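Local coordinates for protein lysyl oxidase (Pichia pastoris, PDB 1N9E) that probably oxidises primary amines, including the side chains of peptidyl lysine, to aldehydes, using a bound copper ion and a topaquinone cofactor formed from one of its own residues, at residues A[180-185]-A[261-266]; A[324-329]-A[758-763]; A[574-579]-A[678-683]. All blocks are in the same frame, centred on the assembly; numbering follows the deposited sequence. Where two conformers were deposited one is given.

Interaction 1: A[180-185]-A[261-266]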
loop_
_atom_site.group_PDB
_atom_site.type_symbol
_atom_site.label_atom_id
_atom_site.label_comp_id
_atom_site.label_asym_id
_atom_site.label_seq_id
_atom_site.Cartn_x
_atom_site.Cartn_y
_atom_site.Cartn_z
ATOM N N ALA A 180 16.338 24.070 -30.321
ATOM C CA ALA A 180 17.359 24.127 -31.351
ATOM C C ALA A 180 18.272 25.341 -31.177
ATOM O O ALA A 180 19.491 25.243 -31.322
ATOM C CB ALA A 180 16.707 24.133 -32.742
ATOM N N ALA A 181 17.686 26.487 -30.865
ATOM C CA ALA A 181 18.524 27.672 -30.673
ATOM C C ALA A 181 19.496 27.522 -29.511
ATOM O O ALA A 181 20.664 27.919 -29.591
ATOM C CB ALA A 181 17.661 28.911 -30.476
ATOM N N LYS A 182 19.020 26.951 -28.411
ATOM C CA LYS A 182 19.877 26.767 -27.260
ATOM C C LYS A 182 20.980 25.773 -27.608
ATOM O O LYS A 182 22.141 25.983 -27.267
ATOM C CB LYS A 182 19.055 26.321 -26.049
ATOM C CG LYS A 182 18.069 27.407 -25.560
ATOM C CD LYS A 182 17.105 26.836 -24.526
ATOM C CE LYS A 182 17.794 26.583 -23.193
ATOM N NZ LYS A 182 16.781 26.068 -22.192
ATOM N N SER A 183 20.614 24.690 -28.291
ATOM C CA SER A 183 21.606 23.697 -28.719
ATOM C C SER A 183 22.692 24.297 -29.612
ATOM O O SER A 183 23.880 24.038 -29.438
ATOM C CB SER A 183 20.922 22.548 -29.460
ATOM O OG SER A 183 20.297 21.695 -28.515
ATOM N N SER A 184 22.271 25.101 -30.575
ATOM C CA SER A 184 23.225 25.756 -31.453
ATOM C C SER A 184 24.123 26.732 -30.688
ATOM O O SER A 184 25.341 26.789 -30.909
ATOM C CB SER A 184 22.478 26.463 -32.587
ATOM O OG SER A 184 23.385 27.039 -33.504
ATOM N N PHE A 185 23.526 27.505 -29.786
ATOM C CA PHE A 185 24.312 28.403 -28.959
ATOM C C PHE A 185 25.359 27.682 -28.089
ATOM O O PHE A 185 26.512 28.101 -28.027
ATOM C CB PHE A 185 23.395 29.264 -28.088
ATOM C CG PHE A 185 24.112 29.968 -26.991
ATOM C CD1 PHE A 185 24.723 31.196 -27.219
ATOM C CD2 PHE A 185 24.187 29.412 -25.727
ATOM C CE1 PHE A 185 25.385 31.843 -26.205
ATOM C CE2 PHE A 185 24.856 30.066 -24.710
ATOM C CZ PHE A 185 25.453 31.280 -24.951
ATOM N N SER A 261 22.526 36.189 -31.406
ATOM C CA SER A 261 23.873 36.726 -31.443
ATOM C C SER A 261 24.200 37.510 -30.167
ATOM O O SER A 261 25.368 37.775 -29.896
ATOM C CB SER A 261 24.063 37.640 -32.663
ATOM O OG SER A 261 23.316 38.838 -32.511
ATOM N N GLN A 262 23.179 37.878 -29.391
ATOM C CA GLN A 262 23.385 38.589 -28.128
ATOM C C GLN A 262 23.468 37.674 -26.910
ATOM O O GLN A 262 23.842 38.122 -25.825
ATOM C CB GLN A 262 22.280 39.619 -27.892
ATOM C CG GLN A 262 22.141 40.601 -29.033
ATOM C CD GLN A 262 23.446 41.316 -29.334
ATOM O OE1 GLN A 262 23.952 42.061 -28.498
ATOM N NE2 GLN A 262 23.991 41.088 -30.526
ATOM N N TRP A 263 23.121 36.403 -27.091
ATOM C CA TRP A 263 23.239 35.425 -26.008
ATOM C C TRP A 263 24.715 35.265 -25.668
ATOM O O TRP A 263 25.572 35.342 -26.548
ATOM C CB TRP A 263 22.641 34.099 -26.438
ATOM C CG TRP A 263 21.144 34.142 -26.607
ATOM C CD1 TRP A 263 20.327 35.241 -26.549
ATOM C CD2 TRP A 263 20.292 33.023 -26.861
ATOM N NE1 TRP A 263 19.019 34.861 -26.753
ATOM C CE2 TRP A 263 18.973 33.505 -26.946
ATOM C CE3 TRP A 263 20.517 31.648 -27.026
ATOM C CZ2 TRP A 263 17.884 32.668 -27.188
ATOM C CZ3 TRP A 263 19.431 30.817 -27.267
ATOM C CH2 TRP A 263 18.134 31.327 -27.347
ATOM N N LYS A 264 25.030 35.046 -24.400
ATOM C CA LYS A 264 26.432 34.925 -24.034
ATOM C C LYS A 264 26.637 33.996 -22.867
ATOM O O LYS A 264 25.787 33.904 -21.991
ATOM C CB LYS A 264 27.066 36.284 -23.735
ATOM C CG LYS A 264 26.234 37.236 -22.920
ATOM C CD LYS A 264 26.850 38.639 -22.991
ATOM C CE LYS A 264 25.792 39.737 -23.075
ATOM N NZ LYS A 264 26.393 41.034 -23.522
ATOM N N MET A 265 27.774 33.311 -22.869
ATOM C CA MET A 265 28.123 32.471 -21.734
ATOM C C MET A 265 28.556 33.387 -20.606
ATOM O O MET A 265 29.356 34.320 -20.814
ATOM C CB MET A 265 29.242 31.495 -22.096
ATOM C CG MET A 265 29.391 30.371 -21.105
ATOM S SD MET A 265 27.928 29.268 -21.115
ATOM C CE MET A 265 28.037 28.616 -22.729
ATOM N N LEU A 266 28.032 33.135 -19.406
ATOM C CA LEU A 266 28.328 33.968 -18.254
ATOM C C LEU A 266 29.380 33.353 -17.347
ATOM O O LEU A 266 30.286 34.043 -16.883
ATOM C CB LEU A 266 27.056 34.226 -17.424
ATOM C CG LEU A 266 25.920 34.960 -18.148
ATOM C CD1 LEU A 266 24.602 34.851 -17.399
ATOM C CD2 LEU A 266 26.337 36.426 -18.340
#
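Trp263 turns an edge of its six-membered ring to the face of Phe185 in an offset edge-to-face pair, planes at 74°, centroids 5.9 Å apart. CE3 of Trp263 is 4.0 Å from ring atom CG of Phe185 and 3.9 Å from CB of Phe185 at the base of the ring. The phenyl rim meets backbone: CE1 of Phe185 comes within 3.5 Å of the carbonyl O of Trp263, and CZ points at the peptide between Lys264 and Met265, whose N lies in the ring plane. The bent chain of Met265 brings its methyl CE to CE2 of Phe185, 4.0 Å away. The far end of the indole meets Ala181, whose CB is 4.0 Å from CH2 of Trp263; its smallness admits the large ring. CG of Lys182 approaches CZ3 obliquely, while NZ of Lys182 salt-bridges Asp229 and hydrogen-bonds Gln218. This is helix-on-sheet packing: helix 176-190 lies against an antiparallel five-stranded sheet, at the entry to strand 264-270, consistent with the small N-terminal domains of copper amine oxidases. Phe185 reaches across because its CG stands anti to the backbone N (chi1 166°), and Phe253 of strand 249-254 meets its ring. Replacing Phe185 by alanine is likely to open a gap between helix and strand and leave the Trp263 edge without its aromatic face. The buried indole NE1 is satisfied by the carbonyl O of Gly257.

Interaction 2: A[324-329]-A[758-763]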
loop_
_atom_site.group_PDB
_atom_site.type_symbol
_atom_site.label_atom_id
_atom_site.label_comp_id
_atom_site.label_asym_id
_atom_site.label_seq_id
_atom_site.Cartn_x
_atom_site.Cartn_y
_atom_site.Cartn_z
ATOM N N ARG A 324 1.045 -17.181 -15.206
ATOM C CA ARG A 324 0.262 -16.390 -16.147
ATOM C C ARG A 324 -1.184 -16.251 -15.700
ATOM O O ARG A 324 -1.809 -17.209 -15.253
ATOM C CB ARG A 324 0.231 -17.089 -17.525
ATOM C CG ARG A 324 1.481 -16.897 -18.389
ATOM C CD ARG A 324 1.550 -15.530 -19.068
ATOM N NE ARG A 324 0.413 -15.399 -19.976
ATOM C CZ ARG A 324 0.398 -15.828 -21.244
ATOM N NH1 ARG A 324 1.464 -16.419 -21.784
ATOM N NH2 ARG A 324 -0.689 -15.659 -21.970
ATOM N N LEU A 325 -1.723 -15.051 -15.824
ATOM C CA LEU A 325 -3.138 -14.872 -15.610
ATOM C C LEU A 325 -3.873 -15.301 -16.885
ATOM O O LEU A 325 -3.491 -14.895 -17.989
ATOM C CB LEU A 325 -3.404 -13.385 -15.358
ATOM C CG LEU A 325 -4.690 -12.957 -14.662
ATOM C CD1 LEU A 325 -4.716 -13.526 -13.241
ATOM C CD2 LEU A 325 -4.761 -11.430 -14.642
ATOM N N VAL A 326 -4.921 -16.114 -16.749
ATOM C CA VAL A 326 -5.739 -16.450 -17.914
ATOM C C VAL A 326 -7.226 -16.210 -17.652
ATOM O O VAL A 326 -7.652 -16.115 -16.507
ATOM C CB VAL A 326 -5.529 -17.920 -18.348
ATOM C CG1 VAL A 326 -4.093 -18.140 -18.765
ATOM C CG2 VAL A 326 -5.884 -18.881 -17.224
ATOM N N GLU A 327 -8.009 -16.113 -18.719
ATOM C CA GLU A 327 -9.450 -15.996 -18.585
ATOM C C GLU A 327 -10.077 -17.279 -19.128
ATOM O O GLU A 327 -10.297 -17.390 -20.328
ATOM C CB GLU A 327 -9.946 -14.756 -19.358
ATOM C CG GLU A 327 -9.639 -13.462 -18.617
ATOM C CD GLU A 327 -9.782 -12.183 -19.438
ATOM O OE1 GLU A 327 -9.971 -12.224 -20.682
ATOM O OE2 GLU A 327 -9.701 -11.106 -18.815
ATOM N N PRO A 328 -10.361 -18.249 -18.260
ATOM C CA PRO A 328 -10.910 -19.539 -18.714
ATOM C C PRO A 328 -12.181 -19.441 -19.548
ATOM O O PRO A 328 -12.403 -20.292 -20.416
ATOM C CB PRO A 328 -11.227 -20.276 -17.412
ATOM C CG PRO A 328 -10.332 -19.643 -16.396
ATOM C CD PRO A 328 -10.182 -18.196 -16.796
ATOM N N GLU A 329 -13.010 -18.435 -19.304
ATOM C CA GLU A 329 -14.284 -18.331 -20.007
ATOM C C GLU A 329 -14.403 -16.972 -20.678
ATOM O O GLU A 329 -15.505 -16.461 -20.894
ATOM C CB GLU A 329 -15.425 -18.539 -19.004
ATOM C CG GLU A 329 -15.609 -20.003 -18.622
ATOM C CD GLU A 329 -16.818 -20.272 -17.754
ATOM O OE1 GLU A 329 -17.479 -19.314 -17.277
ATOM O OE2 GLU A 329 -17.106 -21.477 -17.550
ATOM N N LEU A 758 -7.332 -25.216 -21.696
ATOM C CA LEU A 758 -7.342 -23.866 -22.239
ATOM C C LEU A 758 -6.080 -23.611 -23.058
ATOM O O LEU A 758 -5.041 -24.207 -22.792
ATOM C CB LEU A 758 -7.397 -22.877 -21.063
ATOM C CG LEU A 758 -7.910 -21.473 -21.326
ATOM C CD1 LEU A 758 -9.388 -21.537 -21.634
ATOM C CD2 LEU A 758 -7.649 -20.597 -20.113
ATOM N N GLU A 759 -6.162 -22.730 -24.055
ATOM C CA GLU A 759 -4.953 -22.286 -24.745
ATOM C C GLU A 759 -4.413 -21.044 -24.007
ATOM O O GLU A 759 -5.156 -20.082 -23.791
ATOM C CB GLU A 759 -5.234 -21.963 -26.222
ATOM C CG GLU A 759 -5.502 -23.174 -27.116
ATOM C CD GLU A 759 -4.522 -24.303 -26.848
ATOM O OE1 GLU A 759 -4.959 -25.462 -26.682
ATOM O OE2 GLU A 759 -3.308 -24.025 -26.801
ATOM N N VAL A 760 -3.137 -21.072 -23.621
ATOM C CA VAL A 760 -2.478 -19.901 -23.008
ATOM C C VAL A 760 -1.890 -19.088 -24.162
ATOM O O VAL A 760 -0.891 -19.484 -24.758
ATOM C CB VAL A 760 -1.389 -20.333 -22.040
ATOM C CG1 VAL A 760 -0.765 -19.126 -21.323
ATOM C CG2 VAL A 760 -1.965 -21.322 -21.026
ATOM N N PRO A 761 -2.493 -17.945 -24.478
ATOM C CA PRO A 761 -2.228 -17.302 -25.770
ATOM C C PRO A 761 -0.976 -16.442 -25.783
ATOM O O PRO A 761 -0.647 -15.819 -24.780
ATOM C CB PRO A 761 -3.419 -16.361 -25.932
ATOM C CG PRO A 761 -3.738 -15.944 -24.508
ATOM C CD PRO A 761 -3.440 -17.168 -23.651
ATOM N N GLU A 762 -0.284 -16.409 -26.916
ATOM C CA GLU A 762 0.831 -15.477 -27.069
ATOM C C GLU A 762 0.314 -14.040 -27.168
ATOM O O GLU A 762 -0.591 -13.754 -27.948
ATOM C CB GLU A 762 1.623 -15.793 -28.340
ATOM C CG GLU A 762 2.884 -14.942 -28.479
ATOM C CD GLU A 762 3.664 -15.261 -29.738
ATOM O OE1 GLU A 762 3.316 -16.243 -30.415
ATOM O OE2 GLU A 762 4.628 -14.529 -30.050
ATOM N N PRO A 763 0.885 -13.130 -26.380
ATOM C CA PRO A 763 0.542 -11.705 -26.471
ATOM C C PRO A 763 0.738 -11.173 -27.893
ATOM O O PRO A 763 1.463 -11.755 -28.704
ATOM C CB PRO A 763 1.570 -11.038 -25.545
ATOM C CG PRO A 763 1.916 -12.091 -24.542
ATOM C CD PRO A 763 1.899 -13.402 -25.347
HETATM O O HOH W 1 1.567 -18.328 -23.966
#
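Arg324 grips Pro761 through a hydrogen bond of 2.8 Å from NH2 to the carbonyl O, with an N-H...O angle of 156°. The donor lies in the carbonyl plane and the oxygen close to the guanidinium plane, so the edge makes polar contact and a face apolar contact. Over that face sits Val760, its methyl CG1 3.5 Å from CZ of Arg324 and shifted toward the rim, while CD of Pro761 approaches NH2. Bends at chi2 and chi3 lay the head of the arginine across the valine. A water joins Arg324 to the backbone of Val760: it accepts from NH1 at 2.9 Å and lies 2.8 Å from the carbonyl O. Next along, the side chains of Val326 and Leu758 run alongside one another, pointing opposite ways, with CG2 of Val326 3.8 Å from CD2 of Leu758; the other leucine methyl, CD1, is 3.5 Å from the carbonyl O of Pro328. Branched apolar side chains suit this end, where methyl groups make most of the contact. Further out, strands 324-326 and 758-760 both pair antiparallel with a strand of the second subunit, extending the sheet across the dimer interface, and Trp753 of that subunit packs on Arg324. Across the contact the arginine meets carbonyl oxygen and water rather than a carboxylate, a charge-to-dipole attachment likely to depend little on a partner's ionisation.

Interaction 3: A[574-579]-A[678-683]. With CA (calcium ion), chain N.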
loop_
_atom_site.group_PDB
_atom_site.type_symbol
_atom_site.label_atom_id
_atom_site.label_comp_id
_atom_site.label_asym_id
_atom_site.label_seq_id
_atom_site.Cartn_x
_atom_site.Cartn_y
_atom_site.Cartn_z
ATOM N N ARG A 574 -17.250 14.491 14.314
ATOM C CA ARG A 574 -17.366 14.976 12.955
ATOM C C ARG A 574 -17.205 16.496 12.872
ATOM O O ARG A 574 -17.888 17.246 13.582
ATOM C CB ARG A 574 -18.726 14.576 12.363
ATOM C CG ARG A 574 -19.014 15.154 10.979
ATOM C CD ARG A 574 -20.275 14.601 10.384
ATOM N NE ARG A 574 -20.809 15.203 9.161
ATOM C CZ ARG A 574 -21.542 16.314 9.117
ATOM N NH1 ARG A 574 -21.835 16.975 10.239
ATOM N NH2 ARG A 574 -21.990 16.776 7.952
ATOM N N GLU A 575 -16.305 16.945 12.005
ATOM C CA GLU A 575 -16.100 18.375 11.788
ATOM C C GLU A 575 -16.377 18.660 10.329
ATOM O O GLU A 575 -15.858 17.970 9.449
ATOM C CB GLU A 575 -14.659 18.781 12.137
ATOM C CG GLU A 575 -14.252 18.417 13.558
ATOM C CD GLU A 575 -12.867 18.924 13.954
ATOM O OE1 GLU A 575 -12.053 19.251 13.059
ATOM O OE2 GLU A 575 -12.593 18.994 15.170
ATOM N N VAL A 576 -17.194 19.673 10.057
ATOM C CA VAL A 576 -17.452 20.064 8.685
ATOM C C VAL A 576 -16.376 21.049 8.238
ATOM O O VAL A 576 -16.032 21.973 8.990
ATOM C CB VAL A 576 -18.846 20.727 8.541
ATOM C CG1 VAL A 576 -19.039 21.253 7.130
ATOM C CG2 VAL A 576 -19.957 19.742 8.910
ATOM N N LEU A 577 -15.836 20.866 7.031
ATOM C CA LEU A 577 -14.830 21.779 6.473
ATOM C C LEU A 577 -15.670 22.859 5.815
ATOM O O LEU A 577 -16.175 22.683 4.721
ATOM C CB LEU A 577 -13.963 21.035 5.458
ATOM C CG LEU A 577 -13.152 19.917 6.124
ATOM C CD1 LEU A 577 -12.605 18.911 5.137
ATOM C CD2 LEU A 577 -12.022 20.521 6.942
ATOM N N GLU A 578 -15.814 23.993 6.499
ATOM C CA GLU A 578 -16.798 24.988 6.076
ATOM C C GLU A 578 -16.428 25.858 4.887
ATOM O O GLU A 578 -17.303 26.246 4.101
ATOM C CB GLU A 578 -17.100 25.923 7.259
ATOM C CG GLU A 578 -17.761 25.239 8.441
ATOM C CD GLU A 578 -19.204 24.860 8.188
ATOM O OE1 GLU A 578 -19.753 25.197 7.109
ATOM O OE2 GLU A 578 -19.799 24.216 9.083
ATOM N N LYS A 579 -15.144 26.161 4.765
ATOM C CA LYS A 579 -14.673 27.066 3.726
ATOM C C LYS A 579 -13.349 26.591 3.175
ATOM O O LYS A 579 -12.666 25.804 3.807
ATOM C CB LYS A 579 -14.447 28.472 4.289
ATOM C CG LYS A 579 -15.722 29.257 4.578
ATOM C CD LYS A 579 -16.179 29.073 6.013
ATOM C CE LYS A 579 -17.375 29.972 6.342
ATOM N NZ LYS A 579 -17.923 29.741 7.715
ATOM N N SER A 678 -17.239 29.296 0.641
ATOM C CA SER A 678 -17.945 28.248 1.346
ATOM C C SER A 678 -17.879 26.931 0.574
ATOM O O SER A 678 -17.994 26.915 -0.649
ATOM C CB SER A 678 -19.423 28.635 1.507
ATOM O OG SER A 678 -20.145 27.595 2.147
ATOM N N LEU A 679 -17.691 25.829 1.301
ATOM C CA LEU A 679 -17.781 24.504 0.716
ATOM C C LEU A 679 -18.981 23.774 1.310
ATOM O O LEU A 679 -19.176 22.575 1.075
ATOM C CB LEU A 679 -16.514 23.712 1.049
ATOM C CG LEU A 679 -15.217 24.288 0.501
ATOM C CD1 LEU A 679 -14.018 23.508 1.036
ATOM C CD2 LEU A 679 -15.243 24.250 -1.025
ATOM N N ASP A 680 -19.793 24.491 2.083
ATOM C CA ASP A 680 -20.868 23.850 2.831
ATOM C C ASP A 680 -22.150 23.777 2.006
ATOM O O ASP A 680 -22.969 24.697 2.052
ATOM C CB ASP A 680 -21.061 24.618 4.144
ATOM C CG ASP A 680 -21.823 23.833 5.197
ATOM O OD1 ASP A 680 -22.487 22.837 4.857
ATOM O OD2 ASP A 680 -21.808 24.154 6.403
ATOM N N GLY A 681 -22.305 22.678 1.260
ATOM C CA GLY A 681 -23.412 22.494 0.340
ATOM C C GLY A 681 -23.018 23.137 -0.972
ATOM O O GLY A 681 -23.634 24.105 -1.415
ATOM N N GLU A 682 -21.978 22.603 -1.607
ATOM C CA GLU A 682 -21.487 23.167 -2.853
ATOM C C GLU A 682 -20.903 22.036 -3.690
ATOM O O GLU A 682 -20.677 20.936 -3.181
ATOM C CB GLU A 682 -20.378 24.200 -2.602
ATOM C CG GLU A 682 -20.691 25.401 -1.708
ATOM C CD GLU A 682 -21.627 26.403 -2.351
ATOM O OE1 GLU A 682 -21.801 26.377 -3.595
ATOM O OE2 GLU A 682 -22.178 27.214 -1.583
ATOM N N ASP A 683 -20.661 22.307 -4.969
ATOM C CA ASP A 683 -19.970 21.349 -5.822
ATOM C C ASP A 683 -18.481 21.445 -5.477
ATOM O O ASP A 683 -17.843 22.470 -5.724
ATOM C CB ASP A 683 -20.173 21.704 -7.286
ATOM C CG ASP A 683 -19.574 20.676 -8.215
ATOM O OD1 ASP A 683 -18.798 19.794 -7.745
ATOM O OD2 ASP A 683 -19.827 20.676 -9.431
HETATM CA CA CA N . -17.869 17.717 -7.239
HETATM O O HOH W 2 -18.156 21.292 3.434
HETATM O O HOH W 3 -19.556 28.091 4.891
HETATM O O HOH W 4 -19.414 17.801 -5.294
#
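Glu578 and Leu679 make the firm part of this contact: the backbone N of Leu679 gives a nearly straight hydrogen bond, 2.9 Å long, to the carbonyl O of Glu578, from above the carbonyl plane. Beside it, CA of Ser678 makes a CA-H...O contact of 3.5 Å with the same oxygen, and the backbones of Lys579 and Ser678 form a single beta bridge. The side chain of Leu679 fills the inner side, with CB 3.8 Å from the carbonyl O of Leu577 and CD1 against the backbone of Lys579; a branched apolar residue suits this buried place. Ser678 folds its own segment in an ST turn, its OG accepting from N of Asp680. A water bonds the carbonyl O of Leu577 and, weakly, that of Leu679.

The outer side is polar and wetter. There the side chains of Glu578 and Asp680 lie alongside each other, their carboxylate planes 47° apart, with OE1 of Glu578 only 2.4 Å from OD2 of Asp680, a separation so short that its reading is doubtful. Glu578 gets there by a bend at chi2 (-72°), and OD1 of Asp680 forms a salt bridge with Arg546. Another water donates to the carbonyl O of Glu578 and hydrogen-bonds OG of Ser678.

Asp680 centres an inverse gamma turn, and Gly681 with Glu682 forms a G1 beta bulge facing Asn545; Gly681 takes a positive phi (86°), which glycine adopts easily. Beyond the touching residues, Asp683 binds a calcium ion through OD1 at 2.3 Å, with Asp537, Leu538, Asp539, Ile684 and water. The contact joins the loop after strand 566-576 to the loop leading into strand 682-694, both strands partners of strand 544-558, while Leu644 of strand 642-646 packs against Leu577 and Leu679.

How the interactions relate
The three contacts lie far apart, with centres 49 to 56 Å from one another and nearest atoms never closer than about 34 Å, so each secures a separate part of the chain. Interaction 1 comes first in sequence and closes before the others open; it belongs to the five-stranded sheet and helix 176-190. Interaction 2 then joins residues more than 400 positions apart, tying strand 324-326, in the copper amine oxidase enzyme domain, to strand 756-760, the last strand of the chain, at the subunit interface, on the opposite side of the chain's centre from interaction 1. Interaction 3 is nested within that long loop, at the surface of the enzyme domain beside calcium.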